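Local coordinates for protein haloalkane dehalogenase (Mycobacterium rhodesiae, PDB 4MJ3) that probably cleaves carbon–halogen bonds of haloalkanes by hydrolysis, releasing an alcohol and a halide ion, as an alpha/beta-hydrolase-fold enzyme, at residues E159-L162 / A163-F167; W232-L235 / G236-E239. One frame throughout, in Å; residues are numbered along the deposited sequence.

Interaction 1: E159-L162 / A163-F167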
loop_
_atom_site.group_PDB
_atom_site.type_symbol
_atom_site.label_atom_id
_atom_site.label_comp_id
_atom_site.label_asym_id
_atom_site.label_seq_id
_atom_site.Cartn_x
_atom_site.Cartn_y
_atom_site.Cartn_z
ATOM N N GLU A 159 16.565 8.911 -9.829
ATOM C CA GLU A 159 17.706 8.661 -8.940
ATOM C C GLU A 159 17.289 8.409 -7.506
ATOM O O GLU A 159 17.946 7.649 -6.789
ATOM C CB GLU A 159 18.719 9.816 -9.016
ATOM C CG GLU A 159 19.526 9.862 -10.308
ATOM C CD GLU A 159 20.140 8.525 -10.711
ATOM O OE1 GLU A 159 20.739 7.834 -9.851
ATOM O OE2 GLU A 159 20.025 8.166 -11.903
ATOM N N ALA A 160 16.195 9.032 -7.073
ATOM C CA ALA A 160 15.756 8.872 -5.683
ATOM C C ALA A 160 15.337 7.424 -5.420
ATOM O O ALA A 160 15.745 6.816 -4.425
ATOM C CB ALA A 160 14.628 9.820 -5.386
ATOM N N PHE A 161 14.558 6.850 -6.336
ATOM C CA PHE A 161 14.240 5.435 -6.203
ATOM C C PHE A 161 15.490 4.563 -6.222
ATOM O O PHE A 161 15.635 3.656 -5.394
ATOM C CB PHE A 161 13.274 4.925 -7.274
ATOM C CG PHE A 161 13.113 3.441 -7.199
ATOM C CD1 PHE A 161 12.323 2.871 -6.213
ATOM C CD2 PHE A 161 13.845 2.609 -8.027
ATOM C CE1 PHE A 161 12.240 1.492 -6.077
ATOM C CE2 PHE A 161 13.754 1.221 -7.895
ATOM C CZ PHE A 161 12.952 0.678 -6.929
ATOM N N LEU A 162 16.418 4.810 -7.157
ATOM C CA LEU A 162 17.622 3.978 -7.228
ATOM C C LEU A 162 18.473 4.010 -5.954
ATOM O O LEU A 162 19.072 3.000 -5.551
ATOM C CB LEU A 162 18.475 4.354 -8.453
ATOM C CG LEU A 162 17.798 4.026 -9.795
ATOM C CD1 LEU A 162 18.619 4.579 -10.945
ATOM C CD2 LEU A 162 17.607 2.521 -9.954
ATOM N N ALA A 163 18.520 5.160 -5.296
ATOM C CA ALA A 163 19.277 5.280 -4.041
ATOM C C ALA A 163 18.623 4.440 -2.945
ATOM O O ALA A 163 19.304 3.753 -2.169
ATOM C CB ALA A 163 19.346 6.733 -3.615
ATOM N N TRP A 164 17.300 4.492 -2.888
ATOM C CA TRP A 164 16.539 3.644 -1.953
ATOM C C TRP A 164 16.777 2.168 -2.284
ATOM O O TRP A 164 17.090 1.354 -1.401
ATOM C CB TRP A 164 15.037 3.988 -1.944
ATOM C CG TRP A 164 14.187 2.806 -1.579
ATOM C CD1 TRP A 164 13.365 2.112 -2.422
ATOM C CD2 TRP A 164 14.188 2.090 -0.347
ATOM N NE1 TRP A 164 12.784 1.068 -1.761
ATOM C CE2 TRP A 164 13.296 1.013 -0.493
ATOM C CE3 TRP A 164 14.825 2.275 0.899
ATOM C CZ2 TRP A 164 13.054 0.104 0.534
ATOM C CZ3 TRP A 164 14.580 1.373 1.907
ATOM C CH2 TRP A 164 13.699 0.312 1.728
ATOM N N GLN A 165 16.664 1.813 -3.561
ATOM C CA GLN A 165 16.835 0.422 -3.954
ATOM C C GLN A 165 18.194 -0.120 -3.502
ATOM O O GLN A 165 18.287 -1.197 -2.882
ATOM C CB GLN A 165 16.670 0.265 -5.476
ATOM C CG GLN A 165 16.595 -1.187 -5.908
ATOM C CD GLN A 165 16.634 -1.335 -7.410
ATOM O OE1 GLN A 165 17.584 -0.886 -8.059
ATOM N NE2 GLN A 165 15.618 -1.969 -7.974
ATOM N N LYS A 166 19.256 0.613 -3.804
ATOM C CA LYS A 166 20.613 0.229 -3.406
ATOM C C LYS A 166 20.745 0.065 -1.886
ATOM O O LYS A 166 21.257 -0.952 -1.400
ATOM C CB LYS A 166 21.621 1.248 -3.953
ATOM C CG LYS A 166 23.080 0.896 -3.720
ATOM C CD LYS A 166 23.960 1.972 -4.335
ATOM C CE LYS A 166 25.430 1.662 -4.228
ATOM N NZ LYS A 166 25.915 2.062 -2.887
ATOM N N PHE A 167 20.253 1.041 -1.125
ATOM C CA PHE A 167 20.278 0.947 0.345
ATOM C C PHE A 167 19.573 -0.316 0.826
ATOM O O PHE A 167 20.078 -1.038 1.719
ATOM C CB PHE A 167 19.651 2.179 0.978
ATOM C CG PHE A 167 19.461 2.050 2.458
ATOM C CD1 PHE A 167 20.511 2.300 3.332
ATOM C CD2 PHE A 167 18.264 1.595 2.970
ATOM C CE1 PHE A 167 20.346 2.141 4.694
ATOM C CE2 PHE A 167 18.092 1.444 4.339
ATOM C CZ PHE A 167 19.149 1.695 5.192
HETATM O O HOH W 1 19.693 0.761 -7.340
#

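Interaction 2: W232-L235 / G236-E239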
loop_
_atom_site.group_PDB
_atom_site.type_symbol
_atom_site.label_atom_id
_atom_site.label_comp_id
_atom_site.label_asym_id
_atom_site.label_seq_id
_atom_site.Cartn_x
_atom_site.Cartn_y
_atom_site.Cartn_z
ATOM N N TRP A 232 -2.049 -0.752 -17.239
ATOM C CA TRP A 232 -1.907 0.672 -17.502
ATOM C C TRP A 232 -2.890 1.097 -18.591
ATOM O O TRP A 232 -3.548 2.143 -18.488
ATOM C CB TRP A 232 -0.460 0.970 -17.916
ATOM C CG TRP A 232 -0.149 2.401 -18.216
ATOM C CD1 TRP A 232 0.126 2.952 -19.447
ATOM C CD2 TRP A 232 -0.076 3.474 -17.272
ATOM N NE1 TRP A 232 0.390 4.294 -19.304
ATOM C CE2 TRP A 232 0.252 4.644 -17.986
ATOM C CE3 TRP A 232 -0.270 3.560 -15.885
ATOM C CZ2 TRP A 232 0.417 5.889 -17.344
ATOM C CZ3 TRP A 232 -0.120 4.800 -15.253
ATOM C CH2 TRP A 232 0.216 5.935 -15.979
ATOM N N ALA A 233 -2.973 0.298 -19.648
ATOM C CA ALA A 233 -3.926 0.573 -20.726
ATOM C C ALA A 233 -5.351 0.604 -20.166
ATOM O O ALA A 233 -6.139 1.501 -20.492
ATOM C CB ALA A 233 -3.809 -0.464 -21.837
ATOM N N ALA A 234 -5.678 -0.354 -19.301
ATOM C CA ALA A 234 -7.003 -0.376 -18.667
ATOM C C ALA A 234 -7.253 0.830 -17.762
ATOM O O ALA A 234 -8.355 1.397 -17.763
ATOM C CB ALA A 234 -7.218 -1.674 -17.901
ATOM N N LEU A 235 -6.245 1.255 -17.004
ATOM C CA LEU A 235 -6.362 2.483 -16.212
ATOM C C LEU A 235 -6.614 3.709 -17.064
ATOM O O LEU A 235 -7.282 4.652 -16.627
ATOM C CB LEU A 235 -5.091 2.744 -15.395
ATOM C CG LEU A 235 -4.970 2.204 -13.993
ATOM C CD1 LEU A 235 -3.689 2.788 -13.399
ATOM C CD2 LEU A 235 -6.166 2.593 -13.144
ATOM N N GLY A 236 -6.085 3.710 -18.288
ATOM C CA GLY A 236 -6.339 4.786 -19.236
ATOM C C GLY A 236 -7.754 4.827 -19.788
ATOM O O GLY A 236 -8.100 5.757 -20.518
ATOM N N ARG A 237 -8.561 3.813 -19.455
ATOM C CA ARG A 237 -9.982 3.784 -19.783
ATOM C C ARG A 237 -10.866 3.893 -18.535
ATOM O O ARG A 237 -12.076 3.776 -18.638
ATOM C CB ARG A 237 -10.321 2.488 -20.522
ATOM C CG ARG A 237 -9.513 2.279 -21.792
ATOM C CD ARG A 237 -10.001 1.063 -22.584
ATOM N NE ARG A 237 -9.645 -0.195 -21.927
ATOM C CZ ARG A 237 -8.506 -0.872 -22.106
ATOM N NH1 ARG A 237 -7.566 -0.445 -22.951
ATOM N NH2 ARG A 237 -8.309 -2.001 -21.440
ATOM N N PHE A 238 -10.260 4.102 -17.363
ATOM C CA PHE A 238 -11.000 4.159 -16.097
ATOM C C PHE A 238 -11.634 5.539 -15.971
ATOM O O PHE A 238 -10.940 6.535 -15.746
ATOM C CB PHE A 238 -10.065 3.856 -14.919
ATOM C CG PHE A 238 -10.766 3.704 -13.586
ATOM C CD1 PHE A 238 -11.337 2.498 -13.229
ATOM C CD2 PHE A 238 -10.774 4.737 -12.678
ATOM C CE1 PHE A 238 -11.959 2.342 -11.997
ATOM C CE2 PHE A 238 -11.422 4.605 -11.453
ATOM C CZ PHE A 238 -12.003 3.402 -11.109
ATOM N N GLU A 239 -12.958 5.591 -16.102
ATOM C CA GLU A 239 -13.719 6.838 -16.144
ATOM C C GLU A 239 -14.297 7.242 -14.795
ATOM O O GLU A 239 -14.832 8.356 -14.650
ATOM C CB GLU A 239 -14.875 6.693 -17.135
ATOM C CG GLU A 239 -14.430 6.417 -18.555
ATOM C CD GLU A 239 -13.927 7.646 -19.268
ATOM O OE1 GLU A 239 -14.099 8.769 -18.745
ATOM O OE2 GLU A 239 -13.369 7.492 -20.368
#

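Interaction 1: E159-L162 / A163-F167
Four successive i to i+4 backbone bonds join 159-162 to 163-167, beginning with Ala163 N to Glu159 O (3.0 Å) and ending with Lys166 N to Leu162 O (3.0 Å). The shortest of the series runs from Gln165 N to Phe161 O, at 2.8 Å and an N-H...O angle of 165°.

Aromatic contact falls between Phe161 and Trp164. Phe161 CE1 lies 3.9 Å from Trp164 CD1, at the edge of the indole and in its plane. With the ring planes at 68° and the indole carbon oblique to the phenyl, the pair is neither a stack nor a T-shaped contact.

Gln165 supplies the polar side-chain part. Its CG is anti to the backbone N (chi1 -170°) and the extended chain carries the amide to the phenyl edge, where Gln165 NE2 sits 3.7 Å from Phe161 CE2. That NE2 is hydrogen-bonded to Pro213 O in a neighbouring loop. At the other end of the amide a water donates to both Gln165 OE1 (2.8 Å) and Leu162 O (2.9 Å), while Leu162 CD2 packs 3.9 Å from Gln165 OE1. Both amide ends are therefore held, which should fix its rotation.

Such i to i+4 bonding defines an alpha-helix; here it forms the opening turns of helix 159-170, probably part of the helical cap characteristic of haloalkane dehalogenases.

Interaction 2: W232-L235 / G236-E239
Arg237 folds back over Ala233 and Ala234 in a local contact at the C-terminal end of helix 225-235, where the chain turns into the loop before strand 242-244. The backbone bonding records this change of path. Gly236 N still makes an alpha-helical i to i+4 bond to Trp232 O, 3.0 Å long. The next two bonds are i to i+3: Arg237 N to Ala234 O (3.0 Å) and Phe238 N to Leu235 O (3.1 Å). In both the donor stands well above the carbonyl plane, by 63° and 73° respectively, as the spiral tightens.

The arginine side chain leaves with CG beside the backbone N (chi1 -57°) and bends at chi3, which lays the guanidinium flat on the last helical turn. One face of it covers Ala233 O and Ala234 CA, both offset toward the rim of the group. Arg237 NH1 is 3.4 Å from Ala233 O, but the angle is too poor for a hydrogen bond, so any attraction to this carbonyl is probably electrostatic. Arg237 NH2 rests 3.5 Å from Ala234 CA, with the Ala234 methyl only slightly farther off, a van der Waals contact of the charged group with the helix surface.

Phe238 CB lies 3.4 Å from Leu235 O, and the Phe238 side chain, like that of Leu235, packs on Val133 of helix 124-135. Trp232 O has a second donor in His263 NE2, and the Trp232 and His263 rings stack, tying this helix end to helix 256-263.

The geometry is that of a helix C-terminus closing in a type I beta turn, Leu235 to Phe238, on a helix-to-strand connection of the alpha/beta hydrolase fold.

Interactions 1 and 2 are independent local contacts, with centres 29 Å apart and nearest atoms about 16 Å apart. Each is peripheral, at 19 Å and 20 Å from the centre of the chain to the contact centre. They follow in series: interaction 1 belongs to the first of the helices after strand 140-145, whereas interaction 2 ends the helix that precedes strand 242-244, which lies beside strand 140-145 at the edge of the sheet. In haloalkane dehalogenases the chain between these strands typically includes the cap, and the active-site pocket lies between cap and core. Interaction 1 is consistent with a place in the cap, interaction 2 with the return to the core.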